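Local structure of metallo-beta-lactamase (Serratia marcescens, 6K4X) at residues A[146-151]-A[193-198]. The protein hydrolyses the amide bond of beta-lactam antibiotics as a zinc-dependent subclass B3 metallo-beta-lactamase, held here with a thiol inhibitor at its metal centre. Residues are numbered along the deposited sequence; the frame is centred on the assembly and turned at random.
Sequences ATPGHT and VASLRG. With ZN (zinc ion), chain B; D0U (4-azanyl-2-sulfanyl-benzoic acid), chain E.
The isobutyl end of Leu196 packs against the backbone of Gly149: Leu196 CD2 lies 3.6 Å from Gly149 CA, with Leu196 CG close behind. Leu196 CG stands beside its own backbone N (chi1 -82°), and with chi2 at 168° this brings Leu196 CD2 to 3.7 Å from His150 N. Gly149 has a positive phi of 136°, and its bare CA lets Leu196 CD2 come close. Next to it the CB-CG side of the Pro148 ring rests against Ser195, Pro148 CG to Ser195 CB 3.8 Å, while Ser195 OG turns back to bond Glu191 O. No hydrogen bond joins the segments directly, but Ser199 OG bonds both Pro148 O and Ser195 O, bridging two acceptors only 3.2 Å apart. The His150 ring leads away from the helix. Its NE2 binds zinc at 2.0 Å alongside His72, His74 and the inhibitor sulfur S1, and its ND1 is tied to Thr177 O, which fixes the ring's rotation. His150 CE1 approaches inhibitor C3 obliquely at 3.4 Å, whereas the His150 and His72 rings meet edge-to-face. The contact thus seats the His150 loop between strands 140-146 and 155-163 on helix 190-205, whose Leu196 also touches Leu253 of helix 241-260.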
loop_
_atom_site.group_PDB
_atom_site.type_symbol
_atom_site.label_atom_id
_atom_site.label_comp_id
_atom_site.label_asym_id
_atom_site.label_seq_id
_atom_site.Cartn_x
_atom_site.Cartn_y
_atom_site.Cartn_z
ATOM N N ALA A 146 8.409 -6.801 -5.239
ATOM C CA ALA A 146 9.152 -5.558 -5.376
ATOM C C ALA A 146 8.547 -4.743 -6.509
ATOM O O ALA A 146 8.482 -5.189 -7.659
ATOM C CB ALA A 146 10.612 -5.828 -5.622
ATOM N N THR A 147 8.144 -3.518 -6.181
ATOM C CA THR A 147 7.639 -2.571 -7.166
ATOM C C THR A 147 8.293 -1.221 -6.939
ATOM O O THR A 147 7.632 -0.259 -6.554
ATOM C CB THR A 147 6.104 -2.468 -7.170
ATOM O OG1 THR A 147 5.582 -2.111 -5.883
ATOM C CG2 THR A 147 5.465 -3.763 -7.608
ATOM N N PRO A 148 9.609 -1.128 -7.176
ATOM C CA PRO A 148 10.346 0.120 -6.986
ATOM C C PRO A 148 10.016 1.163 -8.059
ATOM O O PRO A 148 9.410 0.875 -9.107
ATOM C CB PRO A 148 11.803 -0.338 -7.101
ATOM C CG PRO A 148 11.736 -1.490 -8.086
ATOM C CD PRO A 148 10.473 -2.218 -7.665
ATOM N N GLY A 149 10.464 2.375 -7.792
ATOM C CA GLY A 149 10.429 3.437 -8.747
ATOM C C GLY A 149 9.946 4.722 -8.126
ATOM O O GLY A 149 10.626 5.734 -8.161
ATOM N N HIS A 150 8.758 4.697 -7.527
ATOM C CA HIS A 150 8.293 5.804 -6.665
ATOM C C HIS A 150 9.182 5.922 -5.421
ATOM O O HIS A 150 9.445 7.038 -4.954
ATOM C CB HIS A 150 6.811 5.625 -6.390
ATOM C CG HIS A 150 6.183 6.677 -5.557
ATOM N ND1 HIS A 150 5.711 7.836 -6.097
ATOM C CD2 HIS A 150 5.879 6.710 -4.244
ATOM C CE1 HIS A 150 5.117 8.542 -5.133
ATOM N NE2 HIS A 150 5.249 7.896 -3.967
ATOM N N THR A 151 9.610 4.764 -4.911
ATOM C CA THR A 151 10.642 4.654 -3.895
ATOM C C THR A 151 11.435 3.397 -4.217
ATOM O O THR A 151 10.919 2.486 -4.874
ATOM C CB THR A 151 10.104 4.542 -2.449
ATOM O OG1 THR A 151 9.456 3.272 -2.279
ATOM C CG2 THR A 151 9.223 5.691 -2.021
ATOM N N VAL A 193 14.031 5.268 -13.752
ATOM C CA VAL A 193 13.213 4.981 -14.912
ATOM C C VAL A 193 13.092 3.468 -15.142
ATOM O O VAL A 193 11.993 2.982 -15.388
ATOM C CB VAL A 193 13.737 5.738 -16.144
ATOM C CG1 VAL A 193 13.043 5.282 -17.412
ATOM C CG2 VAL A 193 13.594 7.247 -15.976
ATOM N N ALA A 194 14.226 2.759 -15.077
ATOM C CA ALA A 194 14.179 1.331 -15.296
ATOM C C ALA A 194 13.345 0.651 -14.209
ATOM O O ALA A 194 12.636 -0.332 -14.484
ATOM C CB ALA A 194 15.578 0.778 -15.376
ATOM N N SER A 195 13.466 1.119 -12.969
ATOM C CA SER A 195 12.713 0.508 -11.866
ATOM C C SER A 195 11.210 0.688 -12.074
ATOM O O SER A 195 10.441 -0.271 -11.940
ATOM C CB SER A 195 13.125 1.099 -10.561
ATOM O OG SER A 195 14.388 0.620 -10.157
ATOM N N LEU A 196 10.813 1.898 -12.429
ATOM C CA LEU A 196 9.406 2.167 -12.690
ATOM C C LEU A 196 8.907 1.238 -13.800
ATOM O O LEU A 196 7.839 0.626 -13.705
ATOM C CB LEU A 196 9.215 3.625 -13.116
ATOM C CG LEU A 196 9.156 4.652 -11.979
ATOM C CD1 LEU A 196 9.256 6.047 -12.543
ATOM C CD2 LEU A 196 7.910 4.494 -11.120
ATOM N N ARG A 197 9.675 1.137 -14.893
ATOM C CA ARG A 197 9.225 0.334 -16.032
ATOM C C ARG A 197 9.129 -1.135 -15.650
ATOM O O ARG A 197 8.174 -1.817 -16.061
ATOM C CB ARG A 197 10.133 0.548 -17.237
ATOM C CG ARG A 197 9.913 1.913 -17.860
ATOM C CD ARG A 197 10.889 2.175 -18.977
ATOM N NE ARG A 197 10.514 3.394 -19.664
ATOM C CZ ARG A 197 11.288 4.076 -20.505
ATOM N NH1 ARG A 197 10.786 5.137 -21.126
ATOM N NH2 ARG A 197 12.537 3.697 -20.714
ATOM N N GLY A 198 10.088 -1.642 -14.882
ATOM C CA GLY A 198 9.991 -3.014 -14.412
ATOM C C GLY A 198 8.759 -3.223 -13.536
ATOM O O GLY A 198 8.131 -4.280 -13.566
HETATM ZN ZN ZN B . 4.605 8.282 -2.094
HETATM O O2 D0U E . 1.637 7.749 -3.524
HETATM C C7 D0U E . 1.657 8.477 -4.541
HETATM O O1 D0U E . 1.361 8.034 -5.688
HETATM C C3 D0U E . 2.054 9.907 -4.456
HETATM C C2 D0U E . 1.795 10.693 -5.613
HETATM C C4 D0U E . 2.637 10.496 -3.320
HETATM S S1 D0U E . 2.940 9.804 -1.789
HETATM C C5 D0U E . 2.979 11.864 -3.413
HETATM C C6 D0U E . 2.743 12.633 -4.554
HETATM N N1 D0U E . 3.060 13.985 -4.590
HETATM C C1 D0U E . 2.135 12.045 -5.627
#